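Local coordinates for protein sarcoplasmic calcium-binding proteins II, V, VI, and VII (Branchiostoma lanceolatum, PDB 2SAS) that binds calcium ions through EF-hand sites in the sarcoplasm of amphioxus muscle, though its precise physiological role is not established, at residues 9-14 with 77-82; 84-89 with 100-105. One frame throughout, in Å; residues are numbered along the deposited sequence.

Contact 1 (9-14 with 77-82); sequences KIKFTF and VSWEEY. With CA (calcium ion), chain C.
F14, W79 and Y82 form an aromatic cluster where helix 4-18 meets the start of helix 79-91. W79 turns the edge of its six-membered ring onto a face of F14, an edge-to-face pair with planes at 72°; W79 CE3 lies 3.8 Å from F14 CG. Y82 slides past F14 in the opposite direction, bringing its CD2 to 3.4 Å from F14 CD1, the rings oblique. With CG anti to the backbone N (chi1 -176°), the F14 ring extends across to the W79 backbone, its CZ 3.6 Å from W79 N.

K11 CD sits over a face of the W79 indole in a CH-pi contact, 3.7 Å from the centroid of the six-membered ring, while K11 NZ pairs with D15. I10 CG2 touches both Y82 CE2, at 3.5 Å, and W79 CH2.

One hydrogen bond crosses the interface: Y82 OH donates to T13 OG1 (2.7 Å) at the edge of the tyrosine ring. T13 OG1 in turn donates to I10 O, tying the phenol to the backbone of helix 4-18 by two bonds in series. A phenylalanine in place of Y82 would probably leave the T13 hydroxyl without its donor and the segments without a hydrogen bond.

S78 and E81 form a capping box: S78 N donates to E81 OE1, and E81 N returns a weak bond to S78 OG. E81 OE1 also binds calcium (2.3 Å), alongside D70, N72, D74 and the V76 carbonyl. This is an EF-hand loop running into its exiting helix, packed against the entering helix of the first EF-hand, as in paired EF-hands.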
ATOM      1  N   LYS A   9       4.201  -6.975   7.814  1.00 16.35           N
ATOM      2  CA  LYS A   9       4.156  -7.885   6.666  1.00 15.48           C
ATOM      3  C   LYS A   9       2.997  -8.831   6.854  1.00 16.36           C
ATOM      4  O   LYS A   9       2.401  -9.234   5.847  1.00 18.09           O
ATOM      5  CB  LYS A   9       5.450  -8.670   6.406  1.00 14.48           C
ATOM      6  CG  LYS A   9       6.699  -7.768   6.485  1.00 11.16           C
ATOM      7  CD  LYS A   9       7.970  -8.548   6.268  1.00 15.75           C
ATOM      8  CE  LYS A   9       8.068  -9.763   7.201  1.00 18.69           C
ATOM      9  NZ  LYS A   9       9.377 -10.417   7.204  1.00 16.50           N
ATOM     10  N   ILE A  10       2.724  -9.215   8.095  1.00 16.68           N
ATOM     11  CA  ILE A  10       1.543 -10.069   8.345  1.00 16.41           C
ATOM     12  C   ILE A  10       0.275  -9.272   7.984  1.00 15.44           C
ATOM     13  O   ILE A  10      -0.653  -9.739   7.313  1.00 15.65           O
ATOM     14  CB  ILE A  10       1.537 -10.739   9.739  1.00 14.66           C
ATOM     15  CG1 ILE A  10       2.688 -11.815   9.789  1.00 18.05           C
ATOM     16  CG2 ILE A  10       0.195 -11.483   9.911  1.00 12.76           C
ATOM     17  CD1 ILE A  10       3.258 -12.130  11.193  1.00 16.89           C
ATOM     18  N   LYS A  11       0.224  -8.024   8.383  1.00 15.15           N
ATOM     19  CA  LYS A  11      -0.929  -7.173   8.043  1.00 16.86           C
ATOM     20  C   LYS A  11      -1.036  -7.181   6.510  1.00 17.83           C
ATOM     21  O   LYS A  11      -2.105  -7.429   5.936  1.00 18.78           O
ATOM     22  CB  LYS A  11      -0.835  -5.803   8.648  1.00 15.92           C
ATOM     23  CG  LYS A  11      -2.110  -4.934   8.574  1.00 17.20           C
ATOM     24  CD  LYS A  11      -3.361  -5.733   8.981  1.00 14.40           C
ATOM     25  CE  LYS A  11      -4.482  -4.765   9.294  1.00 17.68           C
ATOM     26  NZ  LYS A  11      -5.048  -4.192   8.028  1.00 17.69           N
ATOM     27  N   PHE A  12       0.110  -6.953   5.851  1.00 17.40           N
ATOM     28  CA  PHE A  12       0.215  -6.951   4.405  1.00 16.08           C
ATOM     29  C   PHE A  12      -0.481  -8.132   3.780  1.00 15.77           C
ATOM     30  O   PHE A  12      -1.305  -7.907   2.869  1.00 17.65           O
ATOM     31  CB  PHE A  12       1.630  -6.804   3.882  1.00 16.06           C
ATOM     32  CG  PHE A  12       1.777  -6.705   2.394  1.00 15.84           C
ATOM     33  CD1 PHE A  12       1.909  -7.835   1.608  1.00 14.70           C
ATOM     34  CD2 PHE A  12       1.789  -5.433   1.796  1.00 16.83           C
ATOM     35  CE1 PHE A  12       2.088  -7.721   0.220  1.00 15.86           C
ATOM     36  CE2 PHE A  12       1.976  -5.313   0.411  1.00 15.65           C
ATOM     37  CZ  PHE A  12       2.126  -6.454  -0.368  1.00 14.47           C
ATOM     38  N   THR A  13      -0.185  -9.337   4.160  1.00 16.36           N
ATOM     39  CA  THR A  13      -0.877 -10.530   3.585  1.00 16.99           C
ATOM     40  C   THR A  13      -2.338 -10.589   3.952  1.00 19.36           C
ATOM     41  O   THR A  13      -3.207 -11.130   3.186  1.00 21.96           O
ATOM     42  CB  THR A  13      -0.086 -11.818   4.027  1.00 16.48           C
ATOM     43  OG1 THR A  13      -0.318 -11.981   5.456  1.00 17.27           O
ATOM     44  CG2 THR A  13       1.422 -11.694   3.771  1.00 17.40           C
ATOM     45  N   PHE A  14      -2.717 -10.089   5.127  1.00 18.50           N
ATOM     46  CA  PHE A  14      -4.151 -10.166   5.534  1.00 17.57           C
ATOM     47  C   PHE A  14      -4.896  -9.375   4.462  1.00 18.43           C
ATOM     48  O   PHE A  14      -5.760  -9.872   3.750  1.00 18.04           O
ATOM     49  CB  PHE A  14      -4.330  -9.632   6.959  1.00 17.02           C
ATOM     50  CG  PHE A  14      -5.666  -9.682   7.616  1.00 13.64           C
ATOM     51  CD1 PHE A  14      -6.128 -10.833   8.263  1.00 14.23           C
ATOM     52  CD2 PHE A  14      -6.499  -8.577   7.606  1.00 14.94           C
ATOM     53  CE1 PHE A  14      -7.394 -10.893   8.849  1.00 11.33           C
ATOM     54  CE2 PHE A  14      -7.759  -8.574   8.184  1.00 13.31           C
ATOM     55  CZ  PHE A  14      -8.177  -9.752   8.800  1.00 13.35           C
ATOM     56  N   VAL A  77     -12.561 -14.900  10.400  1.00 21.34           N
ATOM     57  CA  VAL A  77     -11.200 -14.924  10.974  1.00 19.95           C
ATOM     58  C   VAL A  77     -10.895 -13.422  11.156  1.00 21.09           C
ATOM     59  O   VAL A  77     -10.949 -12.663  10.163  1.00 21.84           O
ATOM     60  CB  VAL A  77     -10.169 -15.681  10.167  1.00 18.65           C
ATOM     61  CG1 VAL A  77      -8.733 -15.451  10.661  1.00 18.16           C
ATOM     62  CG2 VAL A  77     -10.413 -17.187  10.066  1.00 17.68           C
ATOM     63  N   SER A  78     -10.642 -12.982  12.387  1.00 19.30           N
ATOM     64  CA  SER A  78     -10.341 -11.521  12.487  1.00 19.20           C
ATOM     65  C   SER A  78      -8.835 -11.372  12.369  1.00 17.78           C
ATOM     66  O   SER A  78      -8.105 -12.386  12.352  1.00 17.82           O
ATOM     67  CB  SER A  78     -10.851 -11.027  13.856  1.00 19.05           C
ATOM     68  OG  SER A  78     -10.450 -11.996  14.812  1.00 20.08           O
ATOM     69  N   TRP A  79      -8.406 -10.151  12.326  1.00 17.86           N
ATOM     70  CA  TRP A  79      -6.992  -9.751  12.289  1.00 18.51           C
ATOM     71  C   TRP A  79      -6.252 -10.360  13.485  1.00 18.65           C
ATOM     72  O   TRP A  79      -5.209 -10.994  13.316  1.00 19.77           O
ATOM     73  CB  TRP A  79      -6.848  -8.231  12.350  1.00 16.92           C
ATOM     74  CG  TRP A  79      -5.443  -7.829  12.708  1.00 19.08           C
ATOM     75  CD1 TRP A  79      -5.078  -7.011  13.732  1.00 20.32           C
ATOM     76  CD2 TRP A  79      -4.240  -8.203  12.027  1.00 18.92           C
ATOM     77  NE1 TRP A  79      -3.713  -6.826  13.713  1.00 21.25           N
ATOM     78  CE2 TRP A  79      -3.181  -7.539  12.679  1.00 19.56           C
ATOM     79  CE3 TRP A  79      -3.978  -8.970  10.889  1.00 18.81           C
ATOM     80  CZ2 TRP A  79      -1.850  -7.616  12.257  1.00 18.47           C
ATOM     81  CZ3 TRP A  79      -2.647  -9.055  10.461  1.00 18.42           C
ATOM     82  CH2 TRP A  79      -1.616  -8.417  11.138  1.00 18.58           C
ATOM     83  N   GLU A  80      -6.802 -10.117  14.664  1.00 19.11           N
ATOM     84  CA  GLU A  80      -6.279 -10.668  15.925  1.00 18.74           C
ATOM     85  C   GLU A  80      -6.162 -12.175  15.868  1.00 17.49           C
ATOM     86  O   GLU A  80      -5.095 -12.730  16.239  1.00 17.43           O
ATOM     87  CB  GLU A  80      -7.164 -10.289  17.126  1.00 19.93           C
ATOM     88  CG  GLU A  80      -7.455  -8.762  17.193  1.00 24.05           C
ATOM     89  CD  GLU A  80      -8.556  -8.328  16.248  1.00 27.20           C
ATOM     90  OE1 GLU A  80      -9.382  -9.117  15.801  1.00 28.98           O
ATOM     91  OE2 GLU A  80      -8.552  -7.118  15.961  1.00 28.57           O
ATOM     92  N   GLU A  81      -7.157 -12.918  15.403  1.00 16.61           N
ATOM     93  CA  GLU A  81      -6.992 -14.381  15.327  1.00 17.14           C
ATOM     94  C   GLU A  81      -5.962 -14.761  14.264  1.00 17.72           C
ATOM     95  O   GLU A  81      -5.195 -15.729  14.466  1.00 17.90           O
ATOM     96  CB  GLU A  81      -8.255 -15.176  15.109  1.00 17.26           C
ATOM     97  CG  GLU A  81      -9.484 -14.607  15.863  1.00 18.22           C
ATOM     98  CD  GLU A  81     -10.758 -15.279  15.478  1.00 18.68           C
ATOM     99  OE1 GLU A  81     -11.444 -14.925  14.528  1.00 20.82           O
ATOM    100  OE2 GLU A  81     -10.992 -16.250  16.201  1.00 19.02           O
ATOM    101  N   TYR A  82      -5.929 -14.020  13.178  1.00 17.75           N
ATOM    102  CA  TYR A  82      -4.968 -14.213  12.094  1.00 18.39           C
ATOM    103  C   TYR A  82      -3.556 -13.907  12.620  1.00 18.46           C
ATOM    104  O   TYR A  82      -2.593 -14.629  12.218  1.00 18.32           O
ATOM    105  CB  TYR A  82      -5.319 -13.390  10.835  1.00 17.94           C
ATOM    106  CG  TYR A  82      -4.480 -13.584   9.603  1.00 17.17           C
ATOM    107  CD1 TYR A  82      -4.588 -14.690   8.741  1.00 17.75           C
ATOM    108  CD2 TYR A  82      -3.456 -12.682   9.323  1.00 16.49           C
ATOM    109  CE1 TYR A  82      -3.732 -14.859   7.637  1.00 16.75           C
ATOM    110  CE2 TYR A  82      -2.638 -12.795   8.229  1.00 17.18           C
ATOM    111  CZ  TYR A  82      -2.772 -13.897   7.364  1.00 17.79           C
ATOM    112  OH  TYR A  82      -1.928 -13.981   6.262  1.00 14.59           O
TER
HETATM  113 CA    CA C 187     -13.619 -15.737  14.692  1.00 11.24          CA
HETATM  114  O   HOH W   1     -14.029 -13.545  15.202  1.00 17.75           O

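Contact 2 (84-89 with 100-105); sequences AMWEKT and PAWCQN
Two sulfur-aromatic contacts, one from each segment, distinguish the meeting of M85 and W86 with W102 and C103. M85 SD approaches W102 obliquely, 3.7 Å from W102 NE1 and 59° off the normal of the five-membered ring, a Met-aromatic contact. The bend at the last methionine torsion (chi3 65°) carries CE alongside the indole as well, 3.9 Å from W102 CZ2. C103 SG, conversely, lies at the edge of the W86 indole, 3.9 Å from W86 CZ2. It also rests over one face of W102, toward the rim, and so touches both indoles.

The indoles themselves cross obliquely. W86 NE1 comes to the edge of W102, near its plane and 3.9 Å from W102 CZ2, while W102 stands oblique to the W86 ring. No hydrogen bond spans the segments, so apolar and sulfur packing holds them together.

Here the exiting helix of the second EF-hand, 79-91, packs against the residues that lead into helix 103-114, the entering helix of the third. The linker between the hands is thereby folded back onto the helix it leaves, and Y165 of helix 158-170 adds to the packing on W102 and C103.

One turn on from M85, T89 meets the ring of P100, its CG2 4.1 Å from P100 CD; W86 CH2 lies more loosely against the same CD. The T89 hydroxyl bonds back to W86 O at 3.2 Å, from 33° out of the carbonyl plane; this bond probably steadies the rotamer that turns the methyl to the proline.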
ATOM      1  N   ALA A  84      -2.554 -14.123  15.840  1.00 18.47           N
ATOM      2  CA  ALA A  84      -2.380 -15.279  16.730  1.00 17.07           C
ATOM      3  C   ALA A  84      -1.949 -16.493  15.979  1.00 16.72           C
ATOM      4  O   ALA A  84      -1.035 -17.195  16.442  1.00 19.36           O
ATOM      5  CB  ALA A  84      -3.683 -15.561  17.486  1.00 17.68           C
ATOM      6  N   MET A  85      -2.579 -16.819  14.861  1.00 17.61           N
ATOM      7  CA  MET A  85      -2.215 -17.977  14.033  1.00 17.42           C
ATOM      8  C   MET A  85      -0.751 -17.836  13.590  1.00 17.38           C
ATOM      9  O   MET A  85       0.039 -18.790  13.677  1.00 18.38           O
ATOM     10  CB  MET A  85      -3.103 -18.149  12.816  1.00 17.50           C
ATOM     11  CG  MET A  85      -2.572 -19.229  11.897  1.00 18.58           C
ATOM     12  SD  MET A  85      -3.818 -19.503  10.568  1.00 21.10           S
ATOM     13  CE  MET A  85      -3.664 -17.875   9.810  1.00 18.31           C
ATOM     14  N   TRP A  86      -0.391 -16.660  13.157  1.00 18.58           N
ATOM     15  CA  TRP A  86       1.013 -16.436  12.704  1.00 19.58           C
ATOM     16  C   TRP A  86       2.029 -16.490  13.814  1.00 20.08           C
ATOM     17  O   TRP A  86       3.126 -17.066  13.594  1.00 19.63           O
ATOM     18  CB  TRP A  86       1.061 -15.195  11.825  1.00 18.96           C
ATOM     19  CG  TRP A  86       0.730 -15.684  10.440  1.00 18.86           C
ATOM     20  CD1 TRP A  86      -0.377 -15.418   9.729  1.00 18.14           C
ATOM     21  CD2 TRP A  86       1.543 -16.556   9.642  1.00 20.38           C
ATOM     22  NE1 TRP A  86      -0.322 -16.042   8.522  1.00 17.32           N
ATOM     23  CE2 TRP A  86       0.812 -16.765   8.426  1.00 19.23           C
ATOM     24  CE3 TRP A  86       2.766 -17.196   9.815  1.00 19.80           C
ATOM     25  CZ2 TRP A  86       1.302 -17.560   7.394  1.00 17.79           C
ATOM     26  CZ3 TRP A  86       3.238 -18.003   8.790  1.00 16.94           C
ATOM     27  CH2 TRP A  86       2.532 -18.172   7.604  1.00 16.71           C
ATOM     28  N   GLU A  87       1.685 -15.963  14.970  1.00 21.18           N
ATOM     29  CA  GLU A  87       2.610 -16.018  16.130  1.00 21.94           C
ATOM     30  C   GLU A  87       2.894 -17.452  16.496  1.00 20.79           C
ATOM     31  O   GLU A  87       4.029 -17.778  16.858  1.00 22.13           O
ATOM     32  CB  GLU A  87       2.158 -15.277  17.360  1.00 22.53           C
ATOM     33  CG  GLU A  87       1.771 -13.800  17.237  1.00 26.02           C
ATOM     34  CD  GLU A  87       2.381 -13.019  18.392  1.00 29.29           C
ATOM     35  OE1 GLU A  87       2.753 -13.691  19.351  1.00 29.53           O
ATOM     36  OE2 GLU A  87       2.469 -11.779  18.233  1.00 29.03           O
ATOM     37  N   LYS A  88       1.879 -18.275  16.370  1.00 21.24           N
ATOM     38  CA  LYS A  88       2.010 -19.736  16.685  1.00 21.39           C
ATOM     39  C   LYS A  88       2.938 -20.364  15.667  1.00 20.83           C
ATOM     40  O   LYS A  88       3.983 -20.882  16.047  1.00 20.66           O
ATOM     41  CB  LYS A  88       0.647 -20.329  16.846  1.00 22.04           C
ATOM     42  CG  LYS A  88       0.276 -21.760  16.806  1.00 23.20           C
ATOM     43  CD  LYS A  88      -1.098 -22.034  16.177  1.00 30.13           C
ATOM     44  CE  LYS A  88      -1.334 -21.722  14.731  1.00 31.12           C
ATOM     45  NZ  LYS A  88      -1.005 -22.832  13.767  1.00 31.43           N
ATOM     46  N   THR A  89       2.718 -20.324  14.360  1.00 20.87           N
ATOM     47  CA  THR A  89       3.634 -20.929  13.390  1.00 20.40           C
ATOM     48  C   THR A  89       5.009 -20.319  13.271  1.00 21.12           C
ATOM     49  O   THR A  89       5.951 -21.037  12.900  1.00 20.13           O
ATOM     50  CB  THR A  89       2.955 -20.966  11.954  1.00 18.42           C
ATOM     51  OG1 THR A  89       2.737 -19.579  11.687  1.00 21.13           O
ATOM     52  CG2 THR A  89       1.661 -21.742  11.941  1.00 21.23           C
ATOM     53  N   PRO A 100       1.243 -23.716   7.365  1.00 25.02           N
ATOM     54  CA  PRO A 100      -0.036 -24.423   7.459  1.00 24.97           C
ATOM     55  C   PRO A 100      -0.494 -24.652   6.037  1.00 25.99           C
ATOM     56  O   PRO A 100      -0.266 -23.828   5.135  1.00 26.19           O
ATOM     57  CB  PRO A 100      -0.902 -23.545   8.326  1.00 25.53           C
ATOM     58  CG  PRO A 100      -0.263 -22.175   8.310  1.00 24.81           C
ATOM     59  CD  PRO A 100       1.180 -22.378   7.921  1.00 24.42           C
ATOM     60  N   ALA A 101      -1.172 -25.768   5.858  1.00 26.31           N
ATOM     61  CA  ALA A 101      -1.705 -26.192   4.596  1.00 25.37           C
ATOM     62  C   ALA A 101      -2.474 -25.159   3.812  1.00 25.22           C
ATOM     63  O   ALA A 101      -2.344 -25.305   2.567  1.00 25.95           O
ATOM     64  CB  ALA A 101      -2.582 -27.439   4.779  1.00 26.31           C
ATOM     65  N   TRP A 102      -3.212 -24.250   4.407  1.00 24.30           N
ATOM     66  CA  TRP A 102      -4.002 -23.271   3.630  1.00 22.96           C
ATOM     67  C   TRP A 102      -3.039 -22.469   2.745  1.00 23.82           C
ATOM     68  O   TRP A 102      -3.436 -21.993   1.682  1.00 22.48           O
ATOM     69  CB  TRP A 102      -4.870 -22.359   4.507  1.00 21.16           C
ATOM     70  CG  TRP A 102      -4.122 -21.395   5.351  1.00 22.29           C
ATOM     71  CD1 TRP A 102      -3.653 -21.604   6.609  1.00 22.78           C
ATOM     72  CD2 TRP A 102      -3.688 -20.061   5.002  1.00 23.67           C
ATOM     73  NE1 TRP A 102      -2.967 -20.518   7.079  1.00 22.38           N
ATOM     74  CE2 TRP A 102      -2.981 -19.548   6.117  1.00 22.79           C
ATOM     75  CE3 TRP A 102      -3.860 -19.260   3.877  1.00 22.40           C
ATOM     76  CZ2 TRP A 102      -2.447 -18.280   6.125  1.00 22.46           C
ATOM     77  CZ3 TRP A 102      -3.303 -18.004   3.869  1.00 23.03           C
ATOM     78  CH2 TRP A 102      -2.609 -17.514   4.973  1.00 23.75           C
ATOM     79  N   CYS A 103      -1.815 -22.333   3.265  1.00 24.53           N
ATOM     80  CA  CYS A 103      -0.730 -21.593   2.595  1.00 25.16           C
ATOM     81  C   CYS A 103      -0.306 -22.249   1.277  1.00 24.61           C
ATOM     82  O   CYS A 103       0.029 -21.555   0.320  1.00 23.23           O
ATOM     83  CB  CYS A 103       0.493 -21.499   3.511  1.00 25.35           C
ATOM     84  SG  CYS A 103       0.495 -19.976   4.451  1.00 28.02           S
ATOM     85  N   GLN A 104      -0.315 -23.560   1.308  1.00 24.82           N
ATOM     86  CA  GLN A 104       0.011 -24.435   0.171  1.00 24.11           C
ATOM     87  C   GLN A 104      -0.976 -24.177  -0.961  1.00 23.57           C
ATOM     88  O   GLN A 104      -0.720 -24.572  -2.103  1.00 24.39           O
ATOM     89  CB  GLN A 104       0.007 -25.910   0.576  1.00 25.53           C
ATOM     90  CG  GLN A 104       0.731 -26.245   1.877  1.00 27.55           C
ATOM     91  CD  GLN A 104       2.180 -25.785   1.873  1.00 30.06           C
ATOM     92  OE1 GLN A 104       2.827 -25.753   0.819  1.00 31.22           O
ATOM     93  NE2 GLN A 104       2.702 -25.426   3.047  1.00 29.75           N
ATOM     94  N   ASN A 105      -2.112 -23.534  -0.686  1.00 22.44           N
ATOM     95  CA  ASN A 105      -3.034 -23.219  -1.790  1.00 22.41           C
ATOM     96  C   ASN A 105      -2.936 -21.720  -2.128  1.00 21.66           C
ATOM     97  O   ASN A 105      -3.268 -21.331  -3.264  1.00 20.94           O
ATOM     98  CB  ASN A 105      -4.489 -23.616  -1.582  1.00 23.72           C
ATOM     99  CG  ASN A 105      -5.285 -23.388  -2.885  1.00 25.30           C
ATOM    100  OD1 ASN A 105      -5.245 -24.284  -3.742  1.00 25.71           O
ATOM    101  ND2 ASN A 105      -6.012 -22.279  -3.025  1.00 22.31           N
TER

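In the fold
Both contacts draw on helix 79-91, contact 1 on its first turn and contact 2 on the turns that follow, and their centres are 11 Å apart. They meet directly: Y82 OH of contact 1 packs 3.8 Å from W102 CH2 of contact 2, and I10 CD1 lies 3.8 Å from W86 CB. The rings of Y82 and W86 add an edge-to-face pair along the helix, making the core continuous. Contact 1 holds a calcium ligand, E81, and its F14 side chain is about 7 Å from a second calcium ion; contact 2 is farther off, the side chain of M85 about 11 Å from a calcium ion. Helix 79-91 thus packs on both the first and third EF-hands.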